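Local coordinates for protein cytochrome P450 (Novosphingobium aromaticivorans, PDB 3OFT) that belongs to the cytochrome P450 family of haem proteins, as CYP101C1, and holds an iron protoporphyrin IX within a mostly helical fold, at residues A[207-212]-A[225-230]. Numbering follows the deposited sequence.
Sequences SRILSE and RRMCRN. With HEM (protoporphyrin IX containing Fe), chain D.
M227 pushes its terminal methyl into the angle between I209 and L210, an unbranched side chain meeting two branched ones. Its CE lies 3.5 Å from L210 CD2, a little closer than carbons usually pack, and 3.6 Å from I209 CG2. M227 CG stands anti to the backbone N (chi1 -174°), which sends the chain out toward helix 205-210; the bends at the next two torsions then turn the methyl in between its neighbours. M227 SD stays beside the isoleucine, 4.1 Å from I209 CG2. Methionine suits this place, being long, unbranched and apolar, and able to bend its end between two branched neighbours. I209 offers two branches to it, CG2 facing CE and SD, CD1 reaching the sulfur alone. L210 divides its fork: CD2 meets the methionine, and CD1 makes a looser contact with the small thiol of C228, 4.3 Å from its SG. With the backbones 9.3 Å apart from L210 CA to M227 CA, the helices are joined here purely through apolar side chains. Helix 221-252 is the long helix known in P450s as helix I, which runs across the haem, and the short helix 205-210 packs against its flank. V101 of helix 91-104 touches both I209 and M227, and on another flank helix 179-199 adds M198 against L210 and I194 against C228, making this a buried meeting of several helices. One turn beyond M227, N230 belongs to the haem pocket: its amide lies against a porphyrin methyl, N230 OD1 being 3.6 Å from CMD of the haem, and ND2 makes a weak hydrogen bond to the I85 carbonyl. Two arginines of the same helix have other partners: R229 forms a salt bridge with D187, and R226 a hydrogen bond to the Q83 carbonyl.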
# COMPACT_ATOMS: atom_id res chain seq x y z
N SER A 207 3.94 18.42 11.29
CA SER A 207 3.72 19.38 12.39
C SER A 207 2.51 19.03 13.23
O SER A 207 2.53 19.15 14.47
CB SER A 207 3.47 20.79 11.83
OG SER A 207 4.63 21.33 11.23
N ARG A 208 1.45 18.64 12.56
CA ARG A 208 0.22 18.38 13.25
C ARG A 208 0.24 17.11 14.08
O ARG A 208 -0.39 17.04 15.13
CB ARG A 208 -0.91 18.39 12.25
CG ARG A 208 -1.41 19.85 12.12
CD ARG A 208 -2.53 19.97 11.14
NE ARG A 208 -2.15 19.14 10.02
CZ ARG A 208 -2.69 17.98 9.75
NH1 ARG A 208 -3.70 17.53 10.48
NH2 ARG A 208 -2.19 17.29 8.73
N ILE A 209 0.97 16.11 13.63
CA ILE A 209 1.06 14.87 14.42
C ILE A 209 2.04 15.07 15.57
O ILE A 209 1.76 14.67 16.71
CB ILE A 209 1.56 13.67 13.56
CG1 ILE A 209 0.54 13.34 12.45
CG2 ILE A 209 1.77 12.46 14.47
CD1 ILE A 209 1.00 12.29 11.43
N LEU A 210 3.15 15.74 15.28
CA LEU A 210 4.26 15.89 16.22
C LEU A 210 3.94 16.90 17.33
O LEU A 210 4.57 16.85 18.39
CB LEU A 210 5.56 16.24 15.51
CG LEU A 210 6.13 15.11 14.62
CD1 LEU A 210 7.36 15.59 13.85
CD2 LEU A 210 6.40 13.88 15.43
N SER A 211 2.93 17.74 17.13
CA SER A 211 2.57 18.74 18.17
C SER A 211 1.50 18.18 19.14
O SER A 211 1.16 18.80 20.16
CB SER A 211 2.15 20.08 17.53
OG SER A 211 0.88 19.95 16.90
N GLU A 212 0.99 17.00 18.81
CA GLU A 212 0.10 16.26 19.69
C GLU A 212 0.91 15.47 20.72
O GLU A 212 2.01 14.99 20.42
CB GLU A 212 -0.73 15.27 18.89
CG GLU A 212 -1.72 15.88 17.95
CD GLU A 212 -2.82 16.62 18.70
OE1 GLU A 212 -3.05 17.81 18.38
OE2 GLU A 212 -3.40 16.02 19.63
N ARG A 225 11.27 9.87 14.80
CA ARG A 225 11.99 9.24 13.66
C ARG A 225 11.22 8.03 13.10
O ARG A 225 11.08 7.92 11.90
CB ARG A 225 13.39 8.71 14.05
CG ARG A 225 14.41 9.77 14.55
CD ARG A 225 15.78 9.11 14.67
NE ARG A 225 16.75 10.01 15.30
CZ ARG A 225 17.09 9.98 16.58
NH1 ARG A 225 16.57 9.05 17.41
NH2 ARG A 225 17.96 10.88 17.04
N ARG A 226 10.78 7.15 13.99
CA ARG A 226 10.05 5.88 13.66
C ARG A 226 8.72 6.16 13.02
O ARG A 226 8.31 5.45 12.08
CB ARG A 226 9.81 5.05 14.95
CG ARG A 226 11.18 4.53 15.48
CD ARG A 226 11.10 4.07 16.92
NE ARG A 226 10.20 2.94 17.08
CZ ARG A 226 9.69 2.53 18.23
NH1 ARG A 226 9.99 3.17 19.35
NH2 ARG A 226 8.85 1.48 18.24
N MET A 227 8.00 7.14 13.55
CA MET A 227 6.67 7.47 12.99
C MET A 227 6.78 8.09 11.59
O MET A 227 6.03 7.72 10.65
CB MET A 227 5.90 8.39 13.94
CG MET A 227 4.46 8.68 13.56
SD MET A 227 4.39 10.07 12.42
CE MET A 227 5.07 11.39 13.43
N CYS A 228 7.70 9.04 11.46
CA CYS A 228 7.93 9.72 10.19
C CYS A 228 8.41 8.78 9.11
O CYS A 228 7.96 8.94 7.96
CB CYS A 228 8.93 10.87 10.38
SG CYS A 228 8.13 12.26 11.27
N ARG A 229 9.30 7.82 9.46
CA ARG A 229 9.71 6.74 8.55
C ARG A 229 8.51 5.91 8.07
O ARG A 229 8.45 5.52 6.88
CB ARG A 229 10.71 5.82 9.31
CG ARG A 229 11.42 4.69 8.60
CD ARG A 229 12.17 3.81 9.68
NE ARG A 229 13.01 4.68 10.48
CZ ARG A 229 13.38 4.52 11.76
NH1 ARG A 229 13.02 3.51 12.54
NH2 ARG A 229 14.13 5.45 12.26
N ASN A 230 7.61 5.56 9.00
CA ASN A 230 6.35 4.89 8.62
C ASN A 230 5.46 5.69 7.65
O ASN A 230 4.91 5.10 6.71
CB ASN A 230 5.59 4.47 9.87
CG ASN A 230 4.55 3.38 9.61
OD1 ASN A 230 4.24 2.98 8.48
ND2 ASN A 230 4.00 2.92 10.67
CHA HEM D . -1.45 0.63 7.34
CHB HEM D . -2.52 -0.27 2.68
CHC HEM D . -1.69 4.37 1.62
CHD HEM D . 0.34 4.98 5.94
C1A HEM D . -1.88 0.02 6.18
C2A HEM D . -2.37 -1.33 6.09
C3A HEM D . -2.68 -1.61 4.83
C4A HEM D . -2.34 -0.42 4.03
CMA HEM D . -3.20 -2.97 4.33
CAA HEM D . -2.58 -2.30 7.30
CBA HEM D . -1.24 -2.94 7.60
CGA HEM D . -1.35 -3.99 8.70
O1A HEM D . -0.27 -4.50 9.14
O2A HEM D . -2.47 -4.36 9.18
C1B HEM D . -2.40 0.92 1.96
C2B HEM D . -2.75 1.11 0.58
C3B HEM D . -2.52 2.41 0.31
C4B HEM D . -2.02 3.05 1.51
CMB HEM D . -3.29 0.00 -0.34
CAB HEM D . -2.65 3.22 -0.99
CBB HEM D . -3.02 2.68 -2.16
C1C HEM D . -1.07 4.99 2.67
C2C HEM D . -0.70 6.40 2.76
C3C HEM D . -0.10 6.54 3.97
C4C HEM D . -0.18 5.29 4.69
CMC HEM D . -0.92 7.46 1.63
CAC HEM D . 0.49 7.79 4.67
CBC HEM D . 1.05 8.79 3.99
C1D HEM D . 0.02 3.91 6.71
C2D HEM D . 0.40 3.77 8.11
C3D HEM D . -0.19 2.44 8.54
C4D HEM D . -0.83 1.87 7.39
CMD HEM D . 1.20 4.80 8.99
CAD HEM D . -0.07 1.85 9.98
CBD HEM D . -1.43 2.10 10.65
CGD HEM D . -1.37 1.36 11.99
O1D HEM D . -0.51 0.48 12.20
O2D HEM D . -2.22 1.59 12.86
NA HEM D . -1.89 0.56 4.89
NB HEM D . -2.01 2.13 2.49
NC HEM D . -0.78 4.37 3.87
ND HEM D . -0.68 2.77 6.32
FE HEM D . -1.41 2.48 4.41
O HOH W 1 0.81 1.78 3.87